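Local coordinates for magnesium-protoporphyrin O-methyltransferase (Synechocystis sp., PDB 4QDJ), which transfers a methyl group from S-adenosylmethionine to magnesium-protoporphyrin IX, giving its 13-monomethyl ester in chlorophyll biosynthesis, at residues A[7-12]-A[120-125]. Sequence-based numbering, arbitrary orientation.
With SAM (S-adenosylmethionine), chain B.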
loop_
_atom_site.group_PDB
_atom_site.type_symbol
_atom_site.label_atom_id
_atom_site.label_comp_id
_atom_site.label_asym_id
_atom_site.label_seq_id
_atom_site.Cartn_x
_atom_site.Cartn_y
_atom_site.Cartn_z
ATOM N N ASP A 7 21.331 -1.801 2.242
ATOM C CA ASP A 7 20.232 -2.737 2.459
ATOM C C ASP A 7 19.050 -2.370 1.566
ATOM O O ASP A 7 18.962 -1.242 1.077
ATOM C CB ASP A 7 19.822 -2.807 3.936
ATOM C CG ASP A 7 18.923 -1.662 4.353
ATOM O OD1 ASP A 7 19.223 -0.507 3.998
ATOM O OD2 ASP A 7 17.912 -1.922 5.040
ATOM N N ASP A 8 18.159 -3.331 1.345
ATOM C CA ASP A 8 17.059 -3.168 0.397
ATOM C C ASP A 8 16.188 -1.948 0.689
ATOM O O ASP A 8 15.803 -1.226 -0.227
ATOM C CB ASP A 8 16.202 -4.435 0.344
ATOM C CG ASP A 8 16.983 -5.647 -0.123
ATOM O OD1 ASP A 8 18.069 -5.463 -0.714
ATOM O OD2 ASP A 8 16.511 -6.782 0.094
ATOM N N LYS A 9 15.892 -1.722 1.966
ATOM C CA LYS A 9 15.074 -0.582 2.372
ATOM C C LYS A 9 15.701 0.746 1.965
ATOM O O LYS A 9 15.004 1.658 1.526
ATOM C CB LYS A 9 14.831 -0.597 3.882
ATOM C CG LYS A 9 13.857 -1.661 4.342
ATOM C CD LYS A 9 13.707 -1.642 5.852
ATOM C CE LYS A 9 12.738 -2.712 6.324
ATOM N NZ LYS A 9 12.630 -2.733 7.805
ATOM N N THR A 10 17.018 0.852 2.112
ATOM C CA THR A 10 17.724 2.079 1.758
ATOM C C THR A 10 17.690 2.311 0.254
ATOM O O THR A 10 17.470 3.433 -0.203
ATOM C CB THR A 10 19.185 2.053 2.245
ATOM O OG1 THR A 10 19.209 1.859 3.665
ATOM C CG2 THR A 10 19.889 3.357 1.903
ATOM N N ILE A 11 17.902 1.244 -0.511
ATOM C CA ILE A 11 17.860 1.324 -1.967
ATOM C C ILE A 11 16.488 1.796 -2.440
ATOM O O ILE A 11 16.380 2.689 -3.279
ATOM C CB ILE A 11 18.191 -0.033 -2.619
ATOM C CG1 ILE A 11 19.616 -0.464 -2.263
ATOM C CG2 ILE A 11 18.025 0.043 -4.128
ATOM C CD1 ILE A 11 20.023 -1.791 -2.868
ATOM N N VAL A 12 15.439 1.199 -1.885
ATOM C CA VAL A 12 14.078 1.571 -2.247
ATOM C C VAL A 12 13.759 3.001 -1.809
ATOM O O VAL A 12 13.215 3.783 -2.587
ATOM C CB VAL A 12 13.047 0.588 -1.659
ATOM C CG1 VAL A 12 11.634 1.051 -1.970
ATOM C CG2 VAL A 12 13.284 -0.810 -2.212
ATOM N N ASP A 120 9.527 3.756 8.028
ATOM C CA ASP A 120 9.594 2.373 7.572
ATOM C C ASP A 120 8.439 1.615 8.219
ATOM O O ASP A 120 8.235 1.707 9.427
ATOM C CB ASP A 120 10.949 1.780 7.980
ATOM C CG ASP A 120 11.042 0.276 7.765
ATOM O OD1 ASP A 120 10.297 -0.280 6.932
ATOM O OD2 ASP A 120 11.893 -0.349 8.433
ATOM N N LEU A 121 7.677 0.877 7.417
ATOM C CA LEU A 121 6.491 0.191 7.930
ATOM C C LEU A 121 6.825 -0.810 9.035
ATOM O O LEU A 121 5.986 -1.108 9.885
ATOM C CB LEU A 121 5.697 -0.474 6.796
ATOM C CG LEU A 121 6.323 -1.591 5.957
ATOM C CD1 LEU A 121 6.184 -2.956 6.627
ATOM C CD2 LEU A 121 5.688 -1.607 4.575
ATOM N N ALA A 122 8.058 -1.310 9.029
ATOM C CA ALA A 122 8.503 -2.253 10.051
ATOM C C ALA A 122 8.670 -1.585 11.415
ATOM O O ALA A 122 8.858 -2.263 12.425
ATOM C CB ALA A 122 9.799 -2.926 9.625
ATOM N N GLN A 123 8.599 -0.258 11.443
ATOM C CA GLN A 123 8.765 0.489 12.686
ATOM C C GLN A 123 7.445 1.052 13.210
ATOM O O GLN A 123 7.415 1.719 14.245
ATOM C CB GLN A 123 9.787 1.615 12.503
ATOM C CG GLN A 123 11.175 1.126 12.121
ATOM C CD GLN A 123 11.784 0.220 13.173
ATOM O OE1 GLN A 123 11.679 0.482 14.372
ATOM N NE2 GLN A 123 12.419 -0.858 12.730
ATOM N N LEU A 124 6.357 0.780 12.497
ATOM C CA LEU A 124 5.041 1.258 12.908
ATOM C C LEU A 124 4.585 0.598 14.203
ATOM O O LEU A 124 4.887 -0.568 14.459
ATOM C CB LEU A 124 4.008 1.000 11.812
ATOM C CG LEU A 124 4.166 1.778 10.505
ATOM C CD1 LEU A 124 3.148 1.296 9.486
ATOM C CD2 LEU A 124 4.020 3.271 10.746
ATOM N N GLY A 125 3.853 1.354 15.013
ATOM C CA GLY A 125 3.291 0.835 16.246
ATOM C C GLY A 125 1.797 1.081 16.310
ATOM O O GLY A 125 1.187 1.496 15.326
HETATM N N SAM B . 0.736 1.823 -1.723
HETATM C CA SAM B . 0.815 2.972 -2.620
HETATM C C SAM B . -0.198 2.847 -3.751
HETATM O O SAM B . -0.594 1.741 -4.122
HETATM O OXT SAM B . -0.642 3.849 -4.312
HETATM C CB SAM B . 2.226 3.183 -3.171
HETATM C CG SAM B . 2.843 2.030 -3.961
HETATM S SD SAM B . 4.478 2.460 -4.628
HETATM C CE SAM B . 4.674 1.231 -5.942
HETATM C "C5'" SAM B . 5.549 1.729 -3.372
HETATM C "C4'" SAM B . 5.715 2.647 -2.171
HETATM O "O4'" SAM B . 6.126 1.872 -1.065
HETATM C "C3'" SAM B . 6.773 3.723 -2.382
HETATM O "O3'" SAM B . 6.209 4.982 -2.099
HETATM C "C2'" SAM B . 7.844 3.406 -1.358
HETATM O "O2'" SAM B . 8.428 4.571 -0.818
HETATM C "C1'" SAM B . 7.061 2.618 -0.322
HETATM N N9 SAM B . 7.894 1.725 0.493
HETATM C C8 SAM B . 8.857 0.855 0.059
HETATM N N7 SAM B . 9.376 0.229 1.141
HETATM C C5 SAM B . 8.753 0.689 2.249
HETATM C C6 SAM B . 8.895 0.392 3.596
HETATM N N6 SAM B . 9.792 -0.507 3.995
HETATM N N1 SAM B . 8.101 1.041 4.516
HETATM C C2 SAM B . 7.171 1.973 4.102
HETATM N N3 SAM B . 7.038 2.267 2.761
HETATM C C4 SAM B . 7.817 1.629 1.854
#
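Lys9, from helix 8-16, reaches past the N6 edge of the S-adenosylmethionine adenine to Asp120, in the loop after strand 115-118 of this class I (Rossmann-like) methyltransferase. The two side chains cross at about a right angle. Extended beyond CG, the lysine brings CD and CE across to OD2 and ends in a salt bridge, NZ to Asp120 OD2 at 2.6 Å, made on the syn lone pair of that oxygen. Ala122 CB touches the same ammonium at 3.4 Å. The carboxylate divides its work: with Asp120 CG anti to its backbone N (chi1 170°), Asp120 OD1 accepts from adenine N6 at 3.0 Å and, weakly, from Ala122 N. Replacing Lys9 by an alanine is likely to leave OD2 without its charged mate and the carboxylate less firmly fixed for the adenine amino group. Next in the chain, Leu121 N donates to adenine N1 at 2.9 Å, completing a two-point reading of the adenine edge, while Leu121 CG and CD2 pack on one face of the base, near N1, and the side chain meets helix 142-155. Asp7 N-caps the lysine's helix, its OD1 accepting from Thr10 N. One turn on from Asp8, Val12 brings CG1 to 3.4 Å from adenine C8.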